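Local coordinates for protein peptide chain release factor RF2 (Thermus thermophilus, PDB 2IHR) that directs termination of translation on the ribosome in response to the stop codons UGA and UAA, at residues 307-321 with 324-337. Numbering follows the deposited sequence.
Sequences WGSQIRSYVLDKNYV and HRTGLMRHDPENVL
Val321 and Arg330 form an antiparallel hydrogen-bonded pair: Val321 N donates to Arg330 O at 2.9 Å and Arg330 N returns a nearly straight bond (173°) to Val321 O. From this pair Val321 sends CG2 against Pro333 CB at 3.4 Å; Leu316 CD2 meets the same CB, its side chain running past the proline in the opposite direction. Tyr314 continues the apolar patch, its CE2 lying 3.7 Å from Val336 CG1, while helix 127-145 packs against the same tyrosine. At the other end, His324 N bonds to Ile311 O, and chi1 of -50° swings the imidazole so that NE2 meets Ser313 OG at 2.8 Å, with the hydroxyl near the ring plane; Ser313 OG also bonds to Arg188, so two partners hold it. In Arg325, chi1 sets CG beside the backbone N and over one face of the Trp307 six-membered ring, 3.9 Å from the centroid and 4° off the normal, a CH-pi contact; a bend at chi3 then lays a guanidinium face on Ile311 CD1. Arg325 NH1 bonds to Pro182 O, and its NH2 lies 4.0 Å from Arg312 NH2. Asp323 takes both arginines and Glu183 takes Arg312, carboxylates that probably offset the like charges. An alanine here, lacking CG and the guanidinium, is likely to uncover the Trp307 face and Ile311 and leave Asp323 with one arginine fewer. Strands 320-323 and 329-330 make a beta hairpin at the edge of the mixed sheet, with helix 333-336 folded back over the Tyr314, Leu316 and Val321 side chains.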
ATOM      1  N   TRP A 307      -9.316  11.989   9.274  1.00107.99           N
ATOM      2  CA  TRP A 307     -10.534  11.882   8.472  1.00 94.13           C
ATOM      3  C   TRP A 307     -11.432  10.808   9.097  1.00 85.40           C
ATOM      4  O   TRP A 307     -11.081   9.627   9.119  1.00 85.82           O
ATOM      5  CB  TRP A 307     -10.125  11.507   7.039  1.00 98.12           C
ATOM      6  CG  TRP A 307     -11.208  11.619   6.045  1.00 89.02           C
ATOM      7  CD1 TRP A 307     -12.297  10.814   5.931  1.00 86.44           C
ATOM      8  CD2 TRP A 307     -11.344  12.633   5.045  1.00 87.14           C
ATOM      9  NE1 TRP A 307     -13.112  11.267   4.918  1.00 90.97           N
ATOM     10  CE2 TRP A 307     -12.552  12.383   4.363  1.00 84.43           C
ATOM     11  CE3 TRP A 307     -10.565  13.738   4.665  1.00 89.44           C
ATOM     12  CZ2 TRP A 307     -13.002  13.189   3.327  1.00 84.84           C
ATOM     13  CZ3 TRP A 307     -11.017  14.548   3.631  1.00 88.44           C
ATOM     14  CH2 TRP A 307     -12.226  14.266   2.977  1.00 91.32           C
ATOM     15  N   GLY A 308     -12.590  11.218   9.600  1.00 90.55           N
ATOM     16  CA  GLY A 308     -13.493  10.287  10.269  1.00 84.77           C
ATOM     17  C   GLY A 308     -14.395   9.394   9.437  1.00 85.79           C
ATOM     18  O   GLY A 308     -14.409   8.167   9.634  1.00 81.99           O
ATOM     19  N   SER A 309     -15.161   9.995   8.527  1.00 80.55           N
ATOM     20  CA  SER A 309     -16.075   9.243   7.665  1.00 79.77           C
ATOM     21  C   SER A 309     -15.325   8.559   6.522  1.00 76.30           C
ATOM     22  O   SER A 309     -14.078   8.523   6.480  1.00 76.92           O
ATOM     23  CB  SER A 309     -17.146  10.167   7.060  1.00 89.78           C
ATOM     24  OG  SER A 309     -16.599  10.989   6.032  1.00 92.14           O
ATOM     25  N   GLN A 310     -16.102   8.038   5.576  1.00 73.58           N
ATOM     26  CA  GLN A 310     -15.533   7.347   4.428  1.00 63.48           C
ATOM     27  C   GLN A 310     -14.569   8.179   3.610  1.00 61.82           C
ATOM     28  O   GLN A 310     -14.786   9.379   3.365  1.00 59.60           O
ATOM     29  CB  GLN A 310     -16.609   6.886   3.464  1.00 66.58           C
ATOM     30  CG  GLN A 310     -18.035   6.989   3.948  1.00 77.77           C
ATOM     31  CD  GLN A 310     -18.636   8.403   3.930  1.00 66.92           C
ATOM     32  OE1 GLN A 310     -18.285   9.253   3.108  1.00 69.40           O
ATOM     33  NE2 GLN A 310     -19.590   8.630   4.835  1.00 71.10           N
ATOM     34  N   ILE A 311     -13.487   7.528   3.196  1.00 53.49           N
ATOM     35  CA  ILE A 311     -12.564   8.175   2.295  1.00 50.70           C
ATOM     36  C   ILE A 311     -13.128   8.045   0.843  1.00 51.86           C
ATOM     37  O   ILE A 311     -12.910   8.916  -0.007  1.00 54.44           O
ATOM     38  CB  ILE A 311     -11.221   7.521   2.354  1.00 49.38           C
ATOM     39  CG1 ILE A 311     -11.367   6.042   1.953  1.00 46.82           C
ATOM     40  CG2 ILE A 311     -10.627   7.734   3.740  1.00 43.29           C
ATOM     41  CD1 ILE A 311     -10.048   5.384   1.711  1.00 46.32           C
ATOM     42  N   ARG A 312     -13.888   6.986   0.564  1.00 46.62           N
ATOM     43  CA  ARG A 312     -14.373   6.850  -0.793  1.00 43.97           C
ATOM     44  C   ARG A 312     -15.768   6.296  -0.865  1.00 41.55           C
ATOM     45  O   ARG A 312     -16.150   5.543   0.012  1.00 48.25           O
ATOM     46  CB  ARG A 312     -13.368   5.990  -1.615  1.00 39.95           C
ATOM     47  CG  ARG A 312     -13.766   5.933  -3.084  1.00 42.80           C
ATOM     48  CD  ARG A 312     -12.953   4.965  -3.755  1.00 42.93           C
ATOM     49  NE  ARG A 312     -11.563   5.323  -3.626  1.00 43.56           N
ATOM     50  CZ  ARG A 312     -10.622   4.434  -3.420  1.00 47.58           C
ATOM     51  NH1 ARG A 312     -10.974   3.151  -3.318  1.00 41.84           N
ATOM     52  NH2 ARG A 312      -9.360   4.832  -3.289  1.00 37.45           N
ATOM     53  N   SER A 313     -16.565   6.703  -1.871  1.00 43.04           N
ATOM     54  CA  SER A 313     -17.940   6.164  -2.000  1.00 46.51           C
ATOM     55  C   SER A 313     -18.234   5.503  -3.328  1.00 51.30           C
ATOM     56  O   SER A 313     -17.857   6.000  -4.442  1.00 44.43           O
ATOM     57  CB  SER A 313     -19.022   7.214  -1.724  1.00 47.79           C
ATOM     58  OG  SER A 313     -19.143   7.439  -0.325  1.00 60.69           O
ATOM     59  N   TYR A 314     -18.907   4.355  -3.199  1.00 53.17           N
ATOM     60  CA  TYR A 314     -19.273   3.554  -4.352  1.00 56.75           C
ATOM     61  C   TYR A 314     -20.764   3.519  -4.448  1.00 52.89           C
ATOM     62  O   TYR A 314     -21.396   2.618  -3.923  1.00 55.81           O
ATOM     63  CB  TYR A 314     -18.752   2.140  -4.193  1.00 43.74           C
ATOM     64  CG  TYR A 314     -17.265   2.039  -3.967  1.00 41.86           C
ATOM     65  CD1 TYR A 314     -16.684   2.510  -2.771  1.00 41.34           C
ATOM     66  CD2 TYR A 314     -16.430   1.417  -4.921  1.00 39.62           C
ATOM     67  CE1 TYR A 314     -15.327   2.365  -2.511  1.00 38.03           C
ATOM     68  CE2 TYR A 314     -15.060   1.256  -4.671  1.00 37.88           C
ATOM     69  CZ  TYR A 314     -14.533   1.721  -3.468  1.00 38.23           C
ATOM     70  OH  TYR A 314     -13.230   1.462  -3.173  1.00 39.50           O
ATOM     71  N   VAL A 315     -21.357   4.473  -5.138  1.00 52.16           N
ATOM     72  CA  VAL A 315     -22.801   4.454  -5.156  1.00 56.84           C
ATOM     73  C   VAL A 315     -23.273   4.020  -6.517  1.00 59.10           C
ATOM     74  O   VAL A 315     -23.300   4.782  -7.471  1.00 55.01           O
ATOM     75  CB  VAL A 315     -23.400   5.829  -4.617  1.00 42.35           C
ATOM     76  CG1 VAL A 315     -22.437   6.907  -4.807  1.00 40.23           C
ATOM     77  CG2 VAL A 315     -24.755   6.139  -5.260  1.00 46.15           C
ATOM     78  N   LEU A 316     -23.658   2.749  -6.523  1.00 55.51           N
ATOM     79  CA  LEU A 316     -24.053   1.983  -7.675  1.00 54.21           C
ATOM     80  C   LEU A 316     -25.336   2.225  -8.435  1.00 55.15           C
ATOM     81  O   LEU A 316     -25.354   2.035  -9.643  1.00 63.31           O
ATOM     82  CB  LEU A 316     -23.927   0.514  -7.289  1.00 50.41           C
ATOM     83  CG  LEU A 316     -22.634   0.166  -6.489  1.00 51.48           C
ATOM     84  CD1 LEU A 316     -22.520  -1.320  -6.448  1.00 43.56           C
ATOM     85  CD2 LEU A 316     -21.300   0.740  -7.067  1.00 42.97           C
ATOM     86  N   ASP A 317     -26.406   2.629  -7.776  1.00 57.22           N
ATOM     87  CA  ASP A 317     -27.645   2.905  -8.500  1.00 54.93           C
ATOM     88  C   ASP A 317     -27.560   4.223  -9.246  1.00 58.19           C
ATOM     89  O   ASP A 317     -28.473   4.570  -9.989  1.00 71.15           O
ATOM     90  CB  ASP A 317     -28.826   2.985  -7.547  1.00 50.54           C
ATOM     91  CG  ASP A 317     -28.459   3.673  -6.260  1.00 66.34           C
ATOM     92  OD1 ASP A 317     -27.851   4.770  -6.309  1.00 63.55           O
ATOM     93  OD2 ASP A 317     -28.766   3.110  -5.198  1.00 70.11           O
ATOM     94  N   LYS A 318     -26.490   4.977  -9.031  1.00 54.72           N
ATOM     95  CA  LYS A 318     -26.318   6.257  -9.704  1.00 54.21           C
ATOM     96  C   LYS A 318     -25.008   6.209 -10.479  1.00 51.55           C
ATOM     97  O   LYS A 318     -24.521   7.210 -10.971  1.00 49.74           O
ATOM     98  CB  LYS A 318     -26.344   7.406  -8.669  1.00 48.86           C
ATOM     99  CG  LYS A 318     -27.750   7.621  -8.112  1.00 60.46           C
ATOM    100  CD  LYS A 318     -27.762   8.202  -6.702  1.00 75.52           C
ATOM    101  CE  LYS A 318     -28.823   9.305  -6.532  1.00 86.09           C
ATOM    102  NZ  LYS A 318     -28.298  10.672  -6.975  1.00 87.34           N
ATOM    103  N   ASN A 319     -24.406   5.031 -10.527  1.00 50.85           N
ATOM    104  CA  ASN A 319     -23.203   4.791 -11.318  1.00 53.75           C
ATOM    105  C   ASN A 319     -21.962   5.620 -11.243  1.00 53.62           C
ATOM    106  O   ASN A 319     -21.445   6.063 -12.269  1.00 59.59           O
ATOM    107  CB  ASN A 319     -23.569   4.718 -12.804  1.00 65.26           C
ATOM    108  CG  ASN A 319     -24.406   3.527 -13.133  1.00 74.51           C
ATOM    109  OD1 ASN A 319     -24.757   3.311 -14.286  1.00 82.32           O
ATOM    110  ND2 ASN A 319     -24.731   2.731 -12.119  1.00 83.55           N
ATOM    111  N   TYR A 320     -21.439   5.787 -10.052  1.00 54.07           N
ATOM    112  CA  TYR A 320     -20.199   6.527  -9.891  1.00 53.57           C
ATOM    113  C   TYR A 320     -19.537   6.054  -8.598  1.00 55.64           C
ATOM    114  O   TYR A 320     -20.203   5.495  -7.695  1.00 54.81           O
ATOM    115  CB  TYR A 320     -20.456   8.052  -9.858  1.00 46.43           C
ATOM    116  CG  TYR A 320     -21.180   8.557  -8.623  1.00 50.62           C
ATOM    117  CD1 TYR A 320     -20.488   9.003  -7.518  1.00 50.12           C
ATOM    118  CD2 TYR A 320     -22.563   8.583  -8.571  1.00 48.53           C
ATOM    119  CE1 TYR A 320     -21.143   9.475  -6.404  1.00 52.01           C
ATOM    120  CE2 TYR A 320     -23.226   9.038  -7.471  1.00 47.25           C
ATOM    121  CZ  TYR A 320     -22.514   9.503  -6.375  1.00 55.19           C
ATOM    122  OH  TYR A 320     -23.190  10.057  -5.274  1.00 42.07           O
ATOM    123  N   VAL A 321     -18.218   6.244  -8.560  1.00 56.42           N
ATOM    124  CA  VAL A 321     -17.345   5.947  -7.426  1.00 51.17           C
ATOM    125  C   VAL A 321     -16.674   7.300  -7.193  1.00 50.59           C
ATOM    126  O   VAL A 321     -16.216   7.930  -8.120  1.00 46.68           O
ATOM    127  CB  VAL A 321     -16.316   4.895  -7.770  1.00 38.25           C
ATOM    128  CG1 VAL A 321     -15.143   4.996  -6.835  1.00 35.29           C
ATOM    129  CG2 VAL A 321     -16.995   3.514  -7.628  1.00 39.26           C
ATOM    130  N   HIS A 324     -13.627  11.071  -1.760  1.00 60.82           N
ATOM    131  CA  HIS A 324     -13.818  12.330  -1.027  1.00 59.70           C
ATOM    132  C   HIS A 324     -12.553  13.091  -0.576  1.00 60.72           C
ATOM    133  O   HIS A 324     -12.623  14.237  -0.195  1.00 57.90           O
ATOM    134  CB  HIS A 324     -14.680  12.025   0.175  1.00 49.26           C
ATOM    135  CG  HIS A 324     -15.919  11.254  -0.164  1.00 43.99           C
ATOM    136  ND1 HIS A 324     -17.012  11.840  -0.776  1.00 52.67           N
ATOM    137  CD2 HIS A 324     -16.276   9.982   0.111  1.00 52.75           C
ATOM    138  CE1 HIS A 324     -17.993  10.958  -0.842  1.00 49.76           C
ATOM    139  NE2 HIS A 324     -17.584   9.822  -0.310  1.00 45.97           N
ATOM    140  N   ARG A 325     -11.396  12.452  -0.616  1.00 63.56           N
ATOM    141  CA  ARG A 325     -10.194  13.126  -0.216  1.00 58.56           C
ATOM    142  C   ARG A 325      -9.595  13.781  -1.446  1.00 59.66           C
ATOM    143  O   ARG A 325      -9.384  14.993  -1.515  1.00 62.15           O
ATOM    144  CB  ARG A 325      -9.194  12.115   0.329  1.00 53.41           C
ATOM    145  CG  ARG A 325      -9.618  11.285   1.527  1.00 53.02           C
ATOM    146  CD  ARG A 325      -8.607  10.126   1.716  1.00 54.90           C
ATOM    147  NE  ARG A 325      -8.632   9.268   0.540  1.00 53.00           N
ATOM    148  CZ  ARG A 325      -7.776   8.300   0.272  1.00 53.47           C
ATOM    149  NH1 ARG A 325      -6.777   8.023   1.110  1.00 50.75           N
ATOM    150  NH2 ARG A 325      -7.924   7.611  -0.865  1.00 53.92           N
ATOM    151  N   THR A 326      -9.313  12.938  -2.426  1.00 56.88           N
ATOM    152  CA  THR A 326      -8.710  13.313  -3.682  1.00 49.50           C
ATOM    153  C   THR A 326      -9.695  14.057  -4.571  1.00 52.61           C
ATOM    154  O   THR A 326      -9.346  14.964  -5.337  1.00 52.77           O
ATOM    155  CB  THR A 326      -8.243  12.005  -4.307  1.00 66.47           C
ATOM    156  OG1 THR A 326      -6.863  12.111  -4.668  1.00 70.04           O
ATOM    157  CG2 THR A 326      -9.108  11.606  -5.468  1.00 54.69           C
ATOM    158  N   GLY A 327     -10.961  13.699  -4.479  1.00 55.65           N
ATOM    159  CA  GLY A 327     -11.915  14.386  -5.314  1.00 44.20           C
ATOM    160  C   GLY A 327     -12.197  13.680  -6.640  1.00 49.48           C
ATOM    161  O   GLY A 327     -13.197  14.031  -7.298  1.00 47.39           O
ATOM    162  N   LEU A 328     -11.367  12.664  -6.995  1.00 47.58           N
ATOM    163  CA  LEU A 328     -11.463  11.900  -8.250  1.00 37.75           C
ATOM    164  C   LEU A 328     -12.795  11.217  -8.386  1.00 48.18           C
ATOM    165  O   LEU A 328     -13.190  10.440  -7.523  1.00 53.23           O
ATOM    166  CB  LEU A 328     -10.396  10.825  -8.270  1.00 48.72           C
ATOM    167  CG  LEU A 328      -9.687  10.350  -9.549  1.00 50.71           C
ATOM    168  CD1 LEU A 328      -8.943   9.092  -9.217  1.00 53.41           C
ATOM    169  CD2 LEU A 328     -10.610  10.068 -10.647  1.00 44.61           C
ATOM    170  N   MET A 329     -13.515  11.505  -9.453  1.00 56.15           N
ATOM    171  CA  MET A 329     -14.791  10.842  -9.628  1.00 58.71           C
ATOM    172  C   MET A 329     -14.759  10.024 -10.926  1.00 54.30           C
ATOM    173  O   MET A 329     -14.385  10.538 -11.982  1.00 51.03           O
ATOM    174  CB  MET A 329     -15.930  11.869  -9.640  1.00 45.60           C
ATOM    175  CG  MET A 329     -16.937  11.629 -10.718  1.00 58.93           C
ATOM    176  SD  MET A 329     -18.566  11.826 -10.134  1.00 74.32           S
ATOM    177  CE  MET A 329     -19.336  12.683 -11.455  1.00 72.95           C
ATOM    178  N   ARG A 330     -15.147   8.756 -10.818  1.00 43.83           N
ATOM    179  CA  ARG A 330     -15.191   7.789 -11.930  1.00 52.25           C
ATOM    180  C   ARG A 330     -16.613   7.296 -12.195  1.00 55.68           C
ATOM    181  O   ARG A 330     -17.338   6.963 -11.262  1.00 62.81           O
ATOM    182  CB  ARG A 330     -14.306   6.565 -11.602  1.00 54.03           C
ATOM    183  CG  ARG A 330     -12.854   6.848 -11.730  1.00 47.34           C
ATOM    184  CD  ARG A 330     -12.031   5.620 -11.749  1.00 56.34           C
ATOM    185  NE  ARG A 330     -12.395   4.643 -12.783  1.00 54.99           N
ATOM    186  CZ  ARG A 330     -11.722   3.512 -12.992  1.00 59.15           C
ATOM    187  NH1 ARG A 330     -10.647   3.203 -12.268  1.00 54.09           N
ATOM    188  NH2 ARG A 330     -12.140   2.663 -13.897  1.00 59.97           N
ATOM    189  N   HIS A 331     -16.985   7.195 -13.471  1.00 63.99           N
ATOM    190  CA  HIS A 331     -18.328   6.760 -13.845  1.00 59.29           C
ATOM    191  C   HIS A 331     -18.523   5.291 -14.156  1.00 59.50           C
ATOM    192  O   HIS A 331     -19.633   4.861 -14.483  1.00 63.77           O
ATOM    193  CB  HIS A 331     -18.821   7.587 -15.015  1.00 57.51           C
ATOM    194  CG  HIS A 331     -19.533   8.832 -14.591  1.00 70.19           C
ATOM    195  ND1 HIS A 331     -18.923  10.077 -14.574  1.00 65.27           N
ATOM    196  CD2 HIS A 331     -20.779   9.007 -14.077  1.00 62.09           C
ATOM    197  CE1 HIS A 331     -19.769  10.962 -14.070  1.00 70.97           C
ATOM    198  NE2 HIS A 331     -20.899  10.338 -13.760  1.00 76.66           N
ATOM    199  N   ASP A 332     -17.459   4.518 -13.988  1.00 52.50           N
ATOM    200  CA  ASP A 332     -17.467   3.088 -14.269  1.00 54.32           C
ATOM    201  C   ASP A 332     -17.135   2.272 -13.024  1.00 53.55           C
ATOM    202  O   ASP A 332     -16.097   1.573 -12.954  1.00 58.06           O
ATOM    203  CB  ASP A 332     -16.428   2.821 -15.362  1.00 52.00           C
ATOM    204  CG  ASP A 332     -15.074   3.469 -15.047  1.00 61.95           C
ATOM    205  OD1 ASP A 332     -15.028   4.617 -14.485  1.00 60.20           O
ATOM    206  OD2 ASP A 332     -14.064   2.823 -15.390  1.00 58.51           O
ATOM    207  N   PRO A 333     -17.995   2.351 -12.012  1.00 40.52           N
ATOM    208  CA  PRO A 333     -17.729   1.593 -10.802  1.00 40.09           C
ATOM    209  C   PRO A 333     -17.524   0.115 -11.064  1.00 41.15           C
ATOM    210  O   PRO A 333     -16.848  -0.588 -10.295  1.00 45.63           O
ATOM    211  CB  PRO A 333     -18.965   1.905  -9.928  1.00 40.33           C
ATOM    212  CG  PRO A 333     -20.017   2.274 -10.962  1.00 39.10           C
ATOM    213  CD  PRO A 333     -19.233   3.117 -11.892  1.00 40.63           C
ATOM    214  N   GLU A 334     -18.091  -0.393 -12.147  1.00 63.61           N
ATOM    215  CA  GLU A 334     -17.919  -1.819 -12.473  1.00 61.96           C
ATOM    216  C   GLU A 334     -16.435  -2.135 -12.762  1.00 56.41           C
ATOM    217  O   GLU A 334     -15.994  -3.248 -12.576  1.00 64.18           O
ATOM    218  CB  GLU A 334     -18.779  -2.215 -13.696  1.00 53.98           C
ATOM    219  CG  GLU A 334     -18.242  -1.615 -15.024  1.00 65.87           C
ATOM    220  CD  GLU A 334     -18.801  -0.231 -15.406  1.00 67.77           C
ATOM    221  OE1 GLU A 334     -19.646   0.364 -14.662  1.00 71.47           O
ATOM    222  OE2 GLU A 334     -18.397   0.254 -16.497  1.00 66.34           O
ATOM    223  N   ASN A 335     -15.661  -1.160 -13.219  1.00 43.58           N
ATOM    224  CA  ASN A 335     -14.254  -1.414 -13.508  1.00 48.47           C
ATOM    225  C   ASN A 335     -13.403  -1.272 -12.276  1.00 52.84           C
ATOM    226  O   ASN A 335     -12.454  -2.036 -12.070  1.00 52.59           O
ATOM    227  CB  ASN A 335     -13.717  -0.434 -14.546  1.00 49.17           C
ATOM    228  CG  ASN A 335     -14.345  -0.612 -15.878  1.00 54.88           C
ATOM    229  OD1 ASN A 335     -14.518  -1.741 -16.340  1.00 62.75           O
ATOM    230  ND2 ASN A 335     -14.675   0.489 -16.525  1.00 59.64           N
ATOM    231  N   VAL A 336     -13.714  -0.232 -11.495  1.00 59.49           N
ATOM    232  CA  VAL A 336     -13.009   0.056 -10.249  1.00 47.95           C
ATOM    233  C   VAL A 336     -13.130  -1.229  -9.467  1.00 50.13           C
ATOM    234  O   VAL A 336     -12.148  -1.777  -8.927  1.00 49.27           O
ATOM    235  CB  VAL A 336     -13.744   1.198  -9.423  1.00 50.10           C
ATOM    236  CG1 VAL A 336     -13.314   1.154  -7.958  1.00 43.71           C
ATOM    237  CG2 VAL A 336     -13.438   2.540  -9.971  1.00 46.40           C
ATOM    238  N   LEU A 337     -14.371  -1.705  -9.412  1.00 42.09           N
ATOM    239  CA  LEU A 337     -14.656  -2.880  -8.630  1.00 42.33           C
ATOM    240  C   LEU A 337     -14.044  -4.185  -9.129  1.00 49.40           C
ATOM    241  O   LEU A 337     -14.078  -5.207  -8.439  1.00 51.11           O
ATOM    242  CB  LEU A 337     -16.174  -2.997  -8.439  1.00 42.20           C
ATOM    243  CG  LEU A 337     -16.779  -2.153  -7.252  1.00 34.45           C
ATOM    244  CD1 LEU A 337     -18.252  -2.307  -7.202  1.00 28.76           C
ATOM    245  CD2 LEU A 337     -16.240  -2.619  -5.944  1.00 33.88           C
TER